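Local coordinates for protein tubulin-specific chaperone (Trypanosoma brucei, PDB 4B6W) that probably binds alpha-tubulin and microtubule plus ends as tubulin-binding cofactor B, a cytoplasmic chaperone represented here by its ubiquitin-like domain, at residues 25-28 with 29-32. Residues are numbered along the deposited sequence; the frame is centred on the assembly and turned at random.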
ATOM      1  N   GLN A  25      -6.791   9.897   1.635  1.00 28.81           N
ATOM      2  CA  GLN A  25      -6.962   8.752   2.524  1.00 28.26           C
ATOM      3  C   GLN A  25      -5.768   8.533   3.431  1.00 28.69           C
ATOM      4  O   GLN A  25      -4.608   8.590   3.016  1.00 28.27           O
ATOM      5  CB  GLN A  25      -7.177   7.465   1.725  1.00 27.21           C
ATOM      6  CG  GLN A  25      -8.480   7.413   0.922  1.00 27.33           C
ATOM      7  CD  GLN A  25      -8.815   5.997   0.454  1.00 26.66           C
ATOM      8  OE1 GLN A  25      -9.259   5.784  -0.682  1.00 27.20           O
ATOM      9  NE2 GLN A  25      -8.611   5.033   1.325  1.00 26.12           N
ATOM     10  N   THR A  26      -6.052   8.237   4.686  1.00 30.29           N
ATOM     11  CA  THR A  26      -5.000   7.899   5.630  1.00 30.92           C
ATOM     12  C   THR A  26      -4.471   6.541   5.234  1.00 29.45           C
ATOM     13  O   THR A  26      -5.223   5.712   4.707  1.00 28.93           O
ATOM     14  CB  THR A  26      -5.552   7.791   7.043  1.00 33.06           C
ATOM     15  OG1 THR A  26      -6.560   6.762   7.045  1.00 32.81           O
ATOM     16  CG2 THR A  26      -6.131   9.150   7.521  1.00 33.81           C
ATOM     17  N   ILE A  27      -3.193   6.302   5.489  1.00 29.29           N
ATOM     18  CA  ILE A  27      -2.630   4.971   5.263  1.00 28.71           C
ATOM     19  C   ILE A  27      -3.372   3.899   6.044  1.00 29.63           C
ATOM     20  O   ILE A  27      -3.489   2.780   5.586  1.00 29.31           O
ATOM     21  CB  ILE A  27      -1.120   4.912   5.611  1.00 28.95           C
ATOM     22  CG1 ILE A  27      -0.345   5.873   4.689  1.00 28.52           C
ATOM     23  CG2 ILE A  27      -0.620   3.485   5.520  1.00 27.17           C
ATOM     24  CD1 ILE A  27      -0.527   5.587   3.196  1.00 26.61           C
ATOM     25  N   GLU A  28      -3.895   4.236   7.210  1.00 32.70           N
ATOM     26  CA  GLU A  28      -4.677   3.257   7.986  1.00 35.36           C
ATOM     27  C   GLU A  28      -5.938   2.784   7.266  1.00 33.87           C
ATOM     28  O   GLU A  28      -6.328   1.614   7.383  1.00 33.84           O
ATOM     29  CB  GLU A  28      -5.129   3.893   9.288  1.00 39.74           C
ATOM     30  CG  GLU A  28      -5.973   3.011  10.173  1.00 43.28           C
ATOM     31  CD  GLU A  28      -6.358   3.728  11.457  1.00 48.53           C
ATOM     32  OE1 GLU A  28      -5.487   4.470  11.988  1.00 50.96           O
ATOM     33  OE2 GLU A  28      -7.526   3.570  11.912  1.00 51.14           O
ATOM     34  N   SER A  29      -6.614   3.714   6.595  1.00 32.25           N
ATOM     35  CA  SER A  29      -7.847   3.378   5.883  1.00 31.11           C
ATOM     36  C   SER A  29      -7.488   2.479   4.703  1.00 29.45           C
ATOM     37  O   SER A  29      -8.216   1.545   4.400  1.00 29.20           O
ATOM     38  CB  SER A  29      -8.570   4.641   5.414  1.00 31.24           C
ATOM     39  OG  SER A  29      -7.886   5.267   4.341  1.00 29.94           O
ATOM     40  N   ILE A  30      -6.328   2.732   4.085  1.00 27.85           N
ATOM     41  CA  ILE A  30      -5.862   1.944   2.935  1.00 26.07           C
ATOM     42  C   ILE A  30      -5.562   0.498   3.335  1.00 26.52           C
ATOM     43  O   ILE A  30      -5.935  -0.431   2.613  1.00 25.90           O
ATOM     44  CB  ILE A  30      -4.622   2.586   2.259  1.00 24.64           C
ATOM     45  CG1 ILE A  30      -5.006   3.908   1.597  1.00 24.09           C
ATOM     46  CG2 ILE A  30      -3.972   1.647   1.231  1.00 23.65           C
ATOM     47  CD1 ILE A  30      -3.801   4.728   1.207  1.00 23.48           C
ATOM     48  N   LYS A  31      -4.925   0.313   4.485  1.00 27.44           N
ATOM     49  CA  LYS A  31      -4.650  -1.031   5.016  1.00 28.51           C
ATOM     50  C   LYS A  31      -5.938  -1.854   5.232  1.00 30.20           C
ATOM     51  O   LYS A  31      -5.937  -3.089   5.094  1.00 30.13           O
ATOM     52  CB  LYS A  31      -3.893  -0.934   6.343  1.00 29.89           C
ATOM     53  CG  LYS A  31      -2.460  -0.434   6.230  1.00 29.76           C
ATOM     54  CD  LYS A  31      -1.686  -0.487   7.563  1.00 31.73           C
ATOM     55  CE  LYS A  31      -0.272   0.122   7.382  1.00 31.24           C
ATOM     56  NZ  LYS A  31       0.623   0.014   8.602  1.00 32.91           N
ATOM     57  N   GLU A  32      -7.013  -1.161   5.618  1.00 31.21           N
ATOM     58  CA  GLU A  32      -8.309  -1.793   5.816  1.00 33.28           C
ATOM     59  C   GLU A  32      -8.793  -2.405   4.528  1.00 31.61           C
ATOM     60  O   GLU A  32      -9.191  -3.562   4.497  1.00 32.69           O
ATOM     61  CB  GLU A  32      -9.356  -0.781   6.277  1.00 35.19           C
ATOM     62  CG  GLU A  32      -9.235  -0.420   7.740  1.00 38.16           C
ATOM     63  CD  GLU A  32      -9.425  -1.621   8.633  1.00 41.07           C
ATOM     64  OE1 GLU A  32     -10.461  -2.314   8.452  1.00 43.63           O
ATOM     65  OE2 GLU A  32      -8.544  -1.853   9.501  1.00 42.05           O
TER
HETATM   66  O   HOH W   1      -6.161  -0.223   9.484  1.00 40.04           O
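Ile30 N reaches back to Thr26 O (3.2 Å) and Lys31 N to Ile27 O (3.1 Å), the i to i+4 bonds that open helix 27-35, the helix lying across the mixed five-stranded sheet of this ubiquitin-like, beta-grasp domain. Thr26 is the N-cap. Its OG1, tucked between its own backbone N and carbonyl carbon (chi1 60°), accepts from Ser29 N at 3.1 Å. Ser29 answers with its own hydroxyl: a similar first torsion (72°) turns OG back along the helix, where it donates to Thr26 O over 2.7 Å, in the carbonyl plane and on a lone pair. Thr26 O is thus gripped by two good donors, Ser29 OG and Ile30 N. The amide of Gln25 comes in from the preceding residue, its NE2 pointing almost straight at Ser29 OG (3.1 Å) with the oxygen nearly in the amide plane, while its OE1 is held by Gly22 N. On the inner side, Ile27 CD1 packs against Ile30 CD1 at 3.9 Å, and both side chains rest on Leu47 of strand 45-50. The extended Lys31 chain passes Ile27 CG2 with its CE, carrying NZ away to Met45 O and Asn63 OD1. At the solvent side a water donates to Glu28 O and, at 2.9 Å, to Glu32 OE2.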